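Local coordinates for protein methylxanthine N1-demethylase NdmA (Pseudomonas putida, PDB 6ICN) that catalyses the N1-demethylation of caffeine to theobromine and formaldehyde as a Rieske oxygenase that carries a [2Fe-2S] cluster and a mononuclear metal site, at residues T178-F186 with N268-T278; V57-V66 with G139-S147. All coordinates share one frame; numbering follows the deposited sequence.

Contacts 1 and 2 lie in the two domains of the NdmA subunit, about 15 Å apart between centres. Contact 2, the earlier along the chain, closes before contact 1 opens; it lies within the antiparallel sheet of the Rieske domain, joining the hairpin 57-66 to strand 140-144. Contact 1 belongs to the catalytic domain, where helix 179-186 rests on strands 263-274 and 277-286 of a separate antiparallel sheet. Yet the two touch: L60 N lies 2.7 Å from P272 O and N61 N lies 2.9 Å from V273 O, both probable hydrogen bonds. The hairpin turn thus joins cluster-bearing and substrate-binding domains within one subunit.

Contact 1: residues T178-F186 with N268-T278; sequences TAERRWENF and NVSCPVDSHTT. With CFF (caffeine), chain F.
F186 shows how a substrate-contacting ring can be backed by the sheet behind it. N268 CB lies over one face, a CH-pi contact 4.0 Å from the ring centroid, and N268's amide plane is only 16° from the ring plane. Over the opposite face sits caffeine C10, the N1-methyl carbon that the reaction removes, 3.5 Å above the ring plane. With CG anti to the backbone N (chi1 -163°), the phenyl group reaches between strand and substrate.

Other apolar contacts are made at the start of the helix. A179 CB meets S270 CB and T278 CG2, each at 3.8 Å, so the methyl group lies against both strands at once.

Polar contacts are largely indirect. R182 approaches N268 from the opposite direction, its guanidinium plane almost perpendicular to the amide; R182 NE lies 3.2 Å from N268 OD1, but at an angle too poor for a hydrogen bond. Y173 OH, hydrogen-bonded to both R182 NH2 and N268 ND2, supplies the polar link. R182 NH1 also donates to N185 OD1 (2.9 Å), in the carbonyl plane and on a lone pair. N185 ND2 in turn bonds D307, a cobalt ligand, and Y101 of a second subunit, beside that subunit's cluster, as suits the intersubunit electron transfer of Rieske oxygenases. At the helix start, T178 is the N-cap: its OG1 accepts from R181 N at 3.2 Å. A water accepts from A179 N at 3.0 Å and donates to T277 O, while D274 OD1 and H276 N form an Asx turn between the strands.

The helix runs nearly antiparallel to strand 268-274 (166°, axes 8.6 Å apart), with strand 166-175 and helix 330-348 also packing against its side chains, in a catalytic domain of the helix-grip type.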
loop_
_atom_site.group_PDB
_atom_site.type_symbol
_atom_site.label_atom_id
_atom_site.label_comp_id
_atom_site.label_asym_id
_atom_site.label_seq_id
_atom_site.Cartn_x
_atom_site.Cartn_y
_atom_site.Cartn_z
ATOM N N THR A 178 -17.291 20.891 -10.834
ATOM C CA THR A 178 -17.388 22.320 -10.572
ATOM C C THR A 178 -18.596 22.661 -9.703
ATOM O O THR A 178 -19.560 21.897 -9.575
ATOM C CB THR A 178 -17.482 23.095 -11.880
ATOM O OG1 THR A 178 -18.704 22.737 -12.554
ATOM C CG2 THR A 178 -16.273 22.803 -12.757
ATOM N N ALA A 179 -18.547 23.867 -9.121
ATOM C CA ALA A 179 -19.644 24.309 -8.269
ATOM C C ALA A 179 -20.932 24.488 -9.065
ATOM O O ALA A 179 -22.012 24.187 -8.563
ATOM C CB ALA A 179 -19.261 25.603 -7.553
ATOM N N GLU A 180 -20.833 24.953 -10.312
ATOM C CA GLU A 180 -22.015 25.049 -11.169
ATOM C C GLU A 180 -22.649 23.677 -11.418
ATOM O O GLU A 180 -23.872 23.520 -11.313
ATOM C CB GLU A 180 -21.640 25.724 -12.497
ATOM C CG GLU A 180 -21.180 27.185 -12.368
ATOM C CD GLU A 180 -19.669 27.358 -12.072
ATOM O OE1 GLU A 180 -18.924 26.351 -11.864
ATOM O OE2 GLU A 180 -19.204 28.528 -12.054
ATOM N N ARG A 181 -21.834 22.661 -11.748
ATOM C CA ARG A 181 -22.419 21.344 -11.983
ATOM C C ARG A 181 -22.989 20.757 -10.696
ATOM O O ARG A 181 -24.006 20.055 -10.726
ATOM C CB ARG A 181 -21.372 20.411 -12.614
ATOM C CG ARG A 181 -20.954 20.873 -14.020
ATOM C CD ARG A 181 -21.107 19.737 -14.958
ATOM N NE ARG A 181 -20.468 19.879 -16.261
ATOM C CZ ARG A 181 -21.144 19.849 -17.413
ATOM N NH1 ARG A 181 -22.468 19.760 -17.397
ATOM N NH2 ARG A 181 -20.493 19.905 -18.566
ATOM N N ARG A 182 -22.362 21.058 -9.548
ATOM C CA ARG A 182 -22.888 20.572 -8.279
ATOM C C ARG A 182 -24.233 21.212 -7.965
ATOM O O ARG A 182 -25.170 20.525 -7.540
ATOM C CB ARG A 182 -21.871 20.841 -7.160
ATOM C CG ARG A 182 -22.000 19.874 -5.983
ATOM C CD ARG A 182 -23.054 20.331 -4.981
ATOM N NE ARG A 182 -23.445 19.207 -4.123
ATOM C CZ ARG A 182 -24.325 18.268 -4.461
ATOM N NH1 ARG A 182 -24.938 18.324 -5.653
ATOM N NH2 ARG A 182 -24.603 17.270 -3.615
ATOM N N TRP A 183 -24.346 22.527 -8.181
ATOM C CA TRP A 183 -25.607 23.221 -7.949
ATOM C C TRP A 183 -26.717 22.611 -8.800
ATOM O O TRP A 183 -27.803 22.283 -8.300
ATOM C CB TRP A 183 -25.439 24.713 -8.260
ATOM C CG TRP A 183 -26.608 25.594 -7.824
ATOM C CD1 TRP A 183 -26.660 26.370 -6.700
ATOM C CD2 TRP A 183 -27.863 25.797 -8.512
ATOM N NE1 TRP A 183 -27.873 27.040 -6.636
ATOM C CE2 TRP A 183 -28.620 26.711 -7.739
ATOM C CE3 TRP A 183 -28.405 25.317 -9.707
ATOM C CZ2 TRP A 183 -29.909 27.123 -8.105
ATOM C CZ3 TRP A 183 -29.693 25.735 -10.081
ATOM C CH2 TRP A 183 -30.425 26.634 -9.280
ATOM N N GLU A 184 -26.443 22.414 -10.095
ATOM C CA GLU A 184 -27.464 21.854 -10.973
ATOM C C GLU A 184 -27.836 20.436 -10.559
ATOM O O GLU A 184 -29.011 20.053 -10.623
ATOM C CB GLU A 184 -26.980 21.904 -12.426
ATOM C CG GLU A 184 -26.744 23.326 -12.890
ATOM C CD GLU A 184 -26.487 23.436 -14.370
ATOM O OE1 GLU A 184 -26.842 22.484 -15.098
ATOM O OE2 GLU A 184 -25.903 24.456 -14.794
ATOM N N ASN A 185 -26.862 19.647 -10.090
ATOM C CA ASN A 185 -27.183 18.310 -9.596
ATOM C C ASN A 185 -28.120 18.366 -8.390
ATOM O O ASN A 185 -29.044 17.555 -8.273
ATOM C CB ASN A 185 -25.883 17.569 -9.254
ATOM C CG ASN A 185 -26.127 16.240 -8.556
ATOM O OD1 ASN A 185 -25.885 16.117 -7.358
ATOM N ND2 ASN A 185 -26.636 15.250 -9.289
ATOM N N PHE A 186 -27.926 19.340 -7.503
ATOM C CA PHE A 186 -28.728 19.380 -6.286
ATOM C C PHE A 186 -30.182 19.740 -6.567
ATOM O O PHE A 186 -31.082 19.235 -5.890
ATOM C CB PHE A 186 -28.113 20.369 -5.294
ATOM C CG PHE A 186 -28.605 20.193 -3.891
ATOM C CD1 PHE A 186 -29.767 20.826 -3.470
ATOM C CD2 PHE A 186 -27.918 19.383 -2.995
ATOM C CE1 PHE A 186 -30.242 20.658 -2.173
ATOM C CE2 PHE A 186 -28.392 19.205 -1.695
ATOM C CZ PHE A 186 -29.545 19.848 -1.286
ATOM N N ASN A 268 -26.986 23.315 1.424
ATOM C CA ASN A 268 -25.843 22.788 0.689
ATOM C C ASN A 268 -25.142 23.930 -0.028
ATOM O O ASN A 268 -25.790 24.727 -0.714
ATOM C CB ASN A 268 -26.287 21.705 -0.307
ATOM C CG ASN A 268 -25.106 20.900 -0.851
ATOM O OD1 ASN A 268 -24.572 21.234 -1.911
ATOM N ND2 ASN A 268 -24.673 19.850 -0.109
ATOM N N VAL A 269 -23.823 24.025 0.139
ATOM C CA VAL A 269 -23.052 25.065 -0.543
ATOM C C VAL A 269 -21.694 24.504 -0.974
ATOM O O VAL A 269 -21.072 23.709 -0.259
ATOM C CB VAL A 269 -22.920 26.324 0.350
ATOM C CG1 VAL A 269 -22.274 25.983 1.724
ATOM C CG2 VAL A 269 -22.168 27.448 -0.375
ATOM N N SER A 270 -21.242 24.911 -2.159
ATOM C CA SER A 270 -19.991 24.435 -2.741
ATOM C C SER A 270 -18.934 25.529 -2.668
ATOM O O SER A 270 -19.184 26.666 -3.089
ATOM C CB SER A 270 -20.165 24.014 -4.210
ATOM O OG SER A 270 -21.157 23.017 -4.384
ATOM N N CYS A 271 -17.757 25.185 -2.157
ATOM C CA CYS A 271 -16.577 26.031 -2.316
ATOM C C CYS A 271 -15.923 25.746 -3.664
ATOM O O CYS A 271 -15.477 24.609 -3.903
ATOM C CB CYS A 271 -15.574 25.793 -1.203
ATOM S SG CYS A 271 -14.030 26.764 -1.329
ATOM N N PRO A 272 -15.857 26.717 -4.563
ATOM C CA PRO A 272 -15.107 26.529 -5.809
ATOM C C PRO A 272 -13.612 26.589 -5.542
ATOM O O PRO A 272 -12.996 27.660 -5.525
ATOM C CB PRO A 272 -15.582 27.701 -6.676
ATOM C CG PRO A 272 -15.850 28.787 -5.669
ATOM C CD PRO A 272 -16.444 28.072 -4.471
ATOM N N VAL A 273 -13.014 25.428 -5.316
ATOM C CA VAL A 273 -11.621 25.400 -4.888
ATOM C C VAL A 273 -10.716 25.791 -6.039
ATOM O O VAL A 273 -9.783 26.595 -5.878
ATOM C CB VAL A 273 -11.268 24.008 -4.326
ATOM C CG1 VAL A 273 -9.755 23.865 -4.155
ATOM C CG2 VAL A 273 -11.981 23.782 -3.000
ATOM N N ASP A 274 -10.961 25.211 -7.213
ATOM C CA ASP A 274 -10.248 25.601 -8.421
ATOM C C ASP A 274 -11.129 25.258 -9.621
ATOM O O ASP A 274 -12.333 25.020 -9.467
ATOM C CB ASP A 274 -8.856 24.949 -8.468
ATOM C CG ASP A 274 -8.899 23.425 -8.463
ATOM O OD1 ASP A 274 -9.885 22.822 -8.933
ATOM O OD2 ASP A 274 -7.920 22.815 -7.989
ATOM N N SER A 275 -10.519 25.200 -10.806
ATOM C CA SER A 275 -11.267 25.034 -12.050
ATOM C C SER A 275 -11.996 23.703 -12.144
ATOM O O SER A 275 -12.941 23.592 -12.937
ATOM C CB SER A 275 -10.325 25.174 -13.252
ATOM O OG SER A 275 -9.493 24.037 -13.378
ATOM N N HIS A 276 -11.588 22.677 -11.383
ATOM C CA HIS A 276 -12.233 21.376 -11.526
ATOM C C HIS A 276 -12.620 20.707 -10.209
ATOM O O HIS A 276 -12.959 19.514 -10.217
ATOM C CB HIS A 276 -11.340 20.421 -12.336
ATOM C CG HIS A 276 -9.984 20.212 -11.744
ATOM N ND1 HIS A 276 -9.668 19.108 -10.979
ATOM C CD2 HIS A 276 -8.862 20.971 -11.792
ATOM C CE1 HIS A 276 -8.405 19.190 -10.590
ATOM N NE2 HIS A 276 -7.896 20.314 -11.066
ATOM N N THR A 277 -12.582 21.422 -9.085
ATOM C CA THR A 277 -12.754 20.805 -7.774
ATOM C C THR A 277 -13.731 21.606 -6.931
ATOM O O THR A 277 -13.738 22.839 -6.990
ATOM C CB THR A 277 -11.407 20.736 -7.035
ATOM O OG1 THR A 277 -10.448 20.071 -7.859
ATOM C CG2 THR A 277 -11.535 19.990 -5.699
ATOM N N THR A 278 -14.546 20.905 -6.153
ATOM C CA THR A 278 -15.385 21.535 -5.144
ATOM C C THR A 278 -15.137 20.895 -3.789
ATOM O O THR A 278 -14.960 19.676 -3.679
ATOM C CB THR A 278 -16.888 21.444 -5.470
ATOM O OG1 THR A 278 -17.205 20.146 -5.978
ATOM C CG2 THR A 278 -17.263 22.507 -6.498
HETATM N N1 CFF F . -30.955 16.404 -2.439
HETATM C C2 CFF F . -32.284 16.264 -2.129
HETATM C C10 CFF F . -30.569 17.057 -3.677
HETATM C C6 CFF F . -30.010 15.941 -1.616
HETATM N N3 CFF F . -32.652 15.652 -0.974
HETATM O O11 CFF F . -33.121 16.680 -2.871
HETATM C C12 CFF F . -34.063 15.496 -0.634
HETATM C C4 CFF F . -31.697 15.181 -0.139
HETATM C C5 CFF F . -30.391 15.323 -0.439
HETATM N N9 CFF F . -31.780 14.547 1.044
HETATM O O13 CFF F . -28.848 16.065 -1.893
HETATM N N7 CFF F . -29.673 14.785 0.564
HETATM C C8 CFF F . -30.530 14.307 1.475
HETATM C C14 CFF F . -28.271 14.597 0.894
HETATM O O HOH W 1 -23.051 24.167 -5.576
HETATM O O HOH W 2 -15.669 24.672 -8.721
#

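Contact 2: residues V57-V66 with G139-S147; sequences VKLLNEQLVV and GLIWIRLDS
E62 and L59, which both lean on L145, are tied to each other by a backbone hydrogen bond of 2.8 Å from E62 N to L59 O. Returned by L59 N to E62 O, it closes a type I' turn and makes 57-66 a tight beta hairpin, in which V57 and L64 form a second hydrogen-bonded pair. Beyond its CG, which touches L145 CD1, the carboxylate of E62 is gripped by R77 and R32 in salt bridges.

Between the segments themselves no hydrogen bond forms; aliphatic tips do the work. L145 is the centre: its CG meets L59 CD2 at 3.9 Å as the two side chains run antiparallel, flank to flank, its CD1 also reaches L60 CD1, and its CD2 lies 3.9 Å from L64 CD1. I143 is extended (chi2 175°), which sends CD1 outward to meet L64 CD1 tip to tip at 3.8 Å, with V66 CG2 alongside at 4.0 Å. Further along, V66 CG1 passes I141 CG2 at 4.1 Å.

Strands 62-66 and 140-144 are 10.1 Å apart at their axes and belong to one six-stranded antiparallel sheet, in which 72-77 and 131-137 lie between them. Their side chains therefore meet across the inside of the strongly curved sheet of the Rieske domain, where F132 and C134 of strand 131-137 and H36 of strand 35-40 add to the core.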
loop_
_atom_site.group_PDB
_atom_site.type_symbol
_atom_site.label_atom_id
_atom_site.label_comp_id
_atom_site.label_asym_id
_atom_site.label_seq_id
_atom_site.Cartn_x
_atom_site.Cartn_y
_atom_site.Cartn_z
ATOM N N VAL A 57 -6.352 27.045 3.315
ATOM C CA VAL A 57 -7.527 26.794 2.489
ATOM C C VAL A 57 -7.246 27.338 1.095
ATOM O O VAL A 57 -6.317 28.122 0.882
ATOM C CB VAL A 57 -8.811 27.428 3.055
ATOM C CG1 VAL A 57 -9.070 26.913 4.482
ATOM C CG2 VAL A 57 -8.700 28.959 3.049
ATOM N N LYS A 58 -8.047 26.882 0.129
ATOM C CA LYS A 58 -7.918 27.301 -1.264
ATOM C C LYS A 58 -9.287 27.672 -1.796
ATOM O O LYS A 58 -10.264 26.946 -1.581
ATOM C CB LYS A 58 -7.292 26.199 -2.142
ATOM C CG LYS A 58 -7.137 26.627 -3.599
ATOM C CD LYS A 58 -6.529 25.505 -4.455
ATOM C CE LYS A 58 -5.026 25.467 -4.342
ATOM N NZ LYS A 58 -4.467 24.398 -5.221
ATOM N N LEU A 59 -9.352 28.810 -2.481
ATOM C CA LEU A 59 -10.611 29.356 -2.967
ATOM C C LEU A 59 -10.332 30.008 -4.306
ATOM O O LEU A 59 -9.468 30.887 -4.384
ATOM C CB LEU A 59 -11.178 30.372 -1.966
ATOM C CG LEU A 59 -12.334 31.209 -2.501
ATOM C CD1 LEU A 59 -13.517 30.313 -2.823
ATOM C CD2 LEU A 59 -12.736 32.234 -1.437
ATOM N N LEU A 60 -11.025 29.550 -5.355
ATOM C CA LEU A 60 -10.831 30.089 -6.712
ATOM C C LEU A 60 -9.348 30.159 -7.075
ATOM O O LEU A 60 -8.866 31.163 -7.612
ATOM C CB LEU A 60 -11.496 31.463 -6.847
ATOM C CG LEU A 60 -13.011 31.396 -6.672
ATOM C CD1 LEU A 60 -13.631 32.787 -6.428
ATOM C CD2 LEU A 60 -13.649 30.731 -7.883
ATOM N N ASN A 61 -8.611 29.093 -6.733
ATOM C CA ASN A 61 -7.179 28.918 -6.980
ATOM C C ASN A 61 -6.280 29.863 -6.184
ATOM O O ASN A 61 -5.074 29.917 -6.456
ATOM C CB ASN A 61 -6.842 29.042 -8.472
ATOM C CG ASN A 61 -5.802 28.020 -8.923
ATOM O OD1 ASN A 61 -5.694 26.923 -8.361
ATOM N ND2 ASN A 61 -5.017 28.387 -9.931
ATOM N N GLU A 62 -6.814 30.589 -5.202
ATOM C CA GLU A 62 -6.000 31.387 -4.295
ATOM C C GLU A 62 -5.627 30.563 -3.067
ATOM O O GLU A 62 -6.502 29.946 -2.453
ATOM C CB GLU A 62 -6.776 32.628 -3.839
ATOM C CG GLU A 62 -7.144 33.557 -4.968
ATOM C CD GLU A 62 -6.113 34.648 -5.162
ATOM O OE1 GLU A 62 -4.943 34.455 -4.757
ATOM O OE2 GLU A 62 -6.481 35.711 -5.697
ATOM N N GLN A 63 -4.352 30.592 -2.686
ATOM C CA GLN A 63 -3.895 29.916 -1.472
ATOM C C GLN A 63 -3.999 30.892 -0.309
ATOM O O GLN A 63 -3.283 31.894 -0.271
ATOM C CB GLN A 63 -2.467 29.416 -1.639
ATOM C CG GLN A 63 -2.315 28.416 -2.757
ATOM C CD GLN A 63 -0.904 27.863 -2.816
ATOM O OE1 GLN A 63 -0.565 26.961 -2.069
ATOM N NE2 GLN A 63 -0.086 28.411 -3.693
ATOM N N LEU A 64 -4.883 30.593 0.635
ATOM C CA LEU A 64 -5.170 31.469 1.759
ATOM C C LEU A 64 -4.900 30.754 3.074
ATOM O O LEU A 64 -4.779 29.526 3.124
ATOM C CB LEU A 64 -6.632 31.921 1.714
ATOM C CG LEU A 64 -7.146 32.474 0.382
ATOM C CD1 LEU A 64 -8.638 32.760 0.447
ATOM C CD2 LEU A 64 -6.349 33.708 -0.035
ATOM N N VAL A 65 -4.815 31.528 4.154
ATOM C CA VAL A 65 -4.699 30.972 5.495
ATOM C C VAL A 65 -5.745 31.634 6.383
ATOM O O VAL A 65 -5.952 32.854 6.307
ATOM C CB VAL A 65 -3.269 31.159 6.049
ATOM C CG1 VAL A 65 -2.870 32.655 6.050
ATOM C CG2 VAL A 65 -3.131 30.536 7.430
ATOM N N VAL A 66 -6.414 30.828 7.203
ATOM C CA VAL A 66 -7.415 31.300 8.156
ATOM C C VAL A 66 -6.885 31.075 9.564
ATOM O O VAL A 66 -6.287 30.028 9.851
ATOM C CB VAL A 66 -8.761 30.579 7.968
ATOM C CG1 VAL A 66 -9.745 30.954 9.068
ATOM C CG2 VAL A 66 -9.369 30.932 6.596
ATOM N N GLY A 139 -21.545 28.101 11.581
ATOM C CA GLY A 139 -20.550 27.072 11.822
ATOM C C GLY A 139 -19.582 26.864 10.674
ATOM O O GLY A 139 -18.767 25.923 10.719
ATOM N N LEU A 140 -19.666 27.686 9.639
ATOM C CA LEU A 140 -18.694 27.694 8.557
ATOM C C LEU A 140 -17.922 29.005 8.576
ATOM O O LEU A 140 -18.387 30.022 9.105
ATOM C CB LEU A 140 -19.378 27.522 7.191
ATOM C CG LEU A 140 -20.378 26.364 7.019
ATOM C CD1 LEU A 140 -20.961 26.316 5.600
ATOM C CD2 LEU A 140 -19.771 25.027 7.392
ATOM N N ILE A 141 -16.757 28.982 7.946
ATOM C CA ILE A 141 -15.929 30.169 7.743
ATOM C C ILE A 141 -16.079 30.586 6.289
ATOM O O ILE A 141 -15.864 29.764 5.379
ATOM C CB ILE A 141 -14.450 29.895 8.076
ATOM C CG1 ILE A 141 -14.292 29.450 9.526
ATOM C CG2 ILE A 141 -13.595 31.120 7.756
ATOM C CD1 ILE A 141 -14.755 30.470 10.507
ATOM N N TRP A 142 -16.439 31.859 6.067
ATOM C CA TRP A 142 -16.729 32.396 4.743
ATOM C C TRP A 142 -15.712 33.465 4.365
ATOM O O TRP A 142 -15.311 34.273 5.206
ATOM C CB TRP A 142 -18.125 33.025 4.711
ATOM C CG TRP A 142 -19.226 32.127 5.131
ATOM C CD1 TRP A 142 -19.587 31.797 6.417
ATOM C CD2 TRP A 142 -20.145 31.453 4.268
ATOM N NE1 TRP A 142 -20.672 30.947 6.392
ATOM C CE2 TRP A 142 -21.021 30.710 5.087
ATOM C CE3 TRP A 142 -20.283 31.365 2.871
ATOM C CZ2 TRP A 142 -22.056 29.932 4.567
ATOM C CZ3 TRP A 142 -21.305 30.599 2.359
ATOM C CH2 TRP A 142 -22.177 29.886 3.202
ATOM N N ILE A 143 -15.292 33.480 3.098
ATOM C CA ILE A 143 -14.331 34.456 2.597
ATOM C C ILE A 143 -14.878 35.124 1.340
ATOM O O ILE A 143 -15.426 34.455 0.459
ATOM C CB ILE A 143 -12.957 33.812 2.304
ATOM C CG1 ILE A 143 -12.301 33.367 3.613
ATOM C CG2 ILE A 143 -12.034 34.797 1.572
ATOM C CD1 ILE A 143 -10.992 32.605 3.377
ATOM N N ARG A 144 -14.731 36.456 1.258
ATOM C CA ARG A 144 -15.006 37.192 0.023
ATOM C C ARG A 144 -13.705 37.797 -0.474
ATOM O O ARG A 144 -13.116 38.655 0.198
ATOM C CB ARG A 144 -16.058 38.288 0.226
ATOM C CG ARG A 144 -16.328 39.089 -1.069
ATOM C CD ARG A 144 -17.497 40.046 -0.876
ATOM N NE ARG A 144 -17.246 41.008 0.206
ATOM C CZ ARG A 144 -18.161 41.851 0.674
ATOM N NH1 ARG A 144 -19.384 41.866 0.155
ATOM N NH2 ARG A 144 -17.855 42.698 1.652
ATOM N N LEU A 145 -13.263 37.363 -1.658
ATOM C CA LEU A 145 -11.950 37.777 -2.141
ATOM C C LEU A 145 -11.939 39.226 -2.614
ATOM O O LEU A 145 -10.940 39.931 -2.427
ATOM C CB LEU A 145 -11.489 36.859 -3.269
ATOM C CG LEU A 145 -11.078 35.457 -2.810
ATOM C CD1 LEU A 145 -10.919 34.556 -4.015
ATOM C CD2 LEU A 145 -9.779 35.527 -2.015
ATOM N N ASP A 146 -13.004 39.665 -3.273
ATOM C CA ASP A 146 -13.116 41.028 -3.791
ATOM C C ASP A 146 -14.333 41.687 -3.151
ATOM O O ASP A 146 -15.480 41.274 -3.392
ATOM C CB ASP A 146 -13.227 41.030 -5.315
ATOM C CG ASP A 146 -12.983 42.408 -5.916
ATOM O OD1 ASP A 146 -13.391 43.397 -5.282
ATOM O OD2 ASP A 146 -12.363 42.505 -7.002
ATOM N N SER A 147 -14.086 42.720 -2.345
ATOM C CA SER A 147 -15.160 43.422 -1.664
ATOM C C SER A 147 -15.462 44.775 -2.304
ATOM O O SER A 147 -16.268 45.530 -1.755
ATOM C CB SER A 147 -14.824 43.611 -0.179
ATOM O OG SER A 147 -14.628 42.359 0.485
#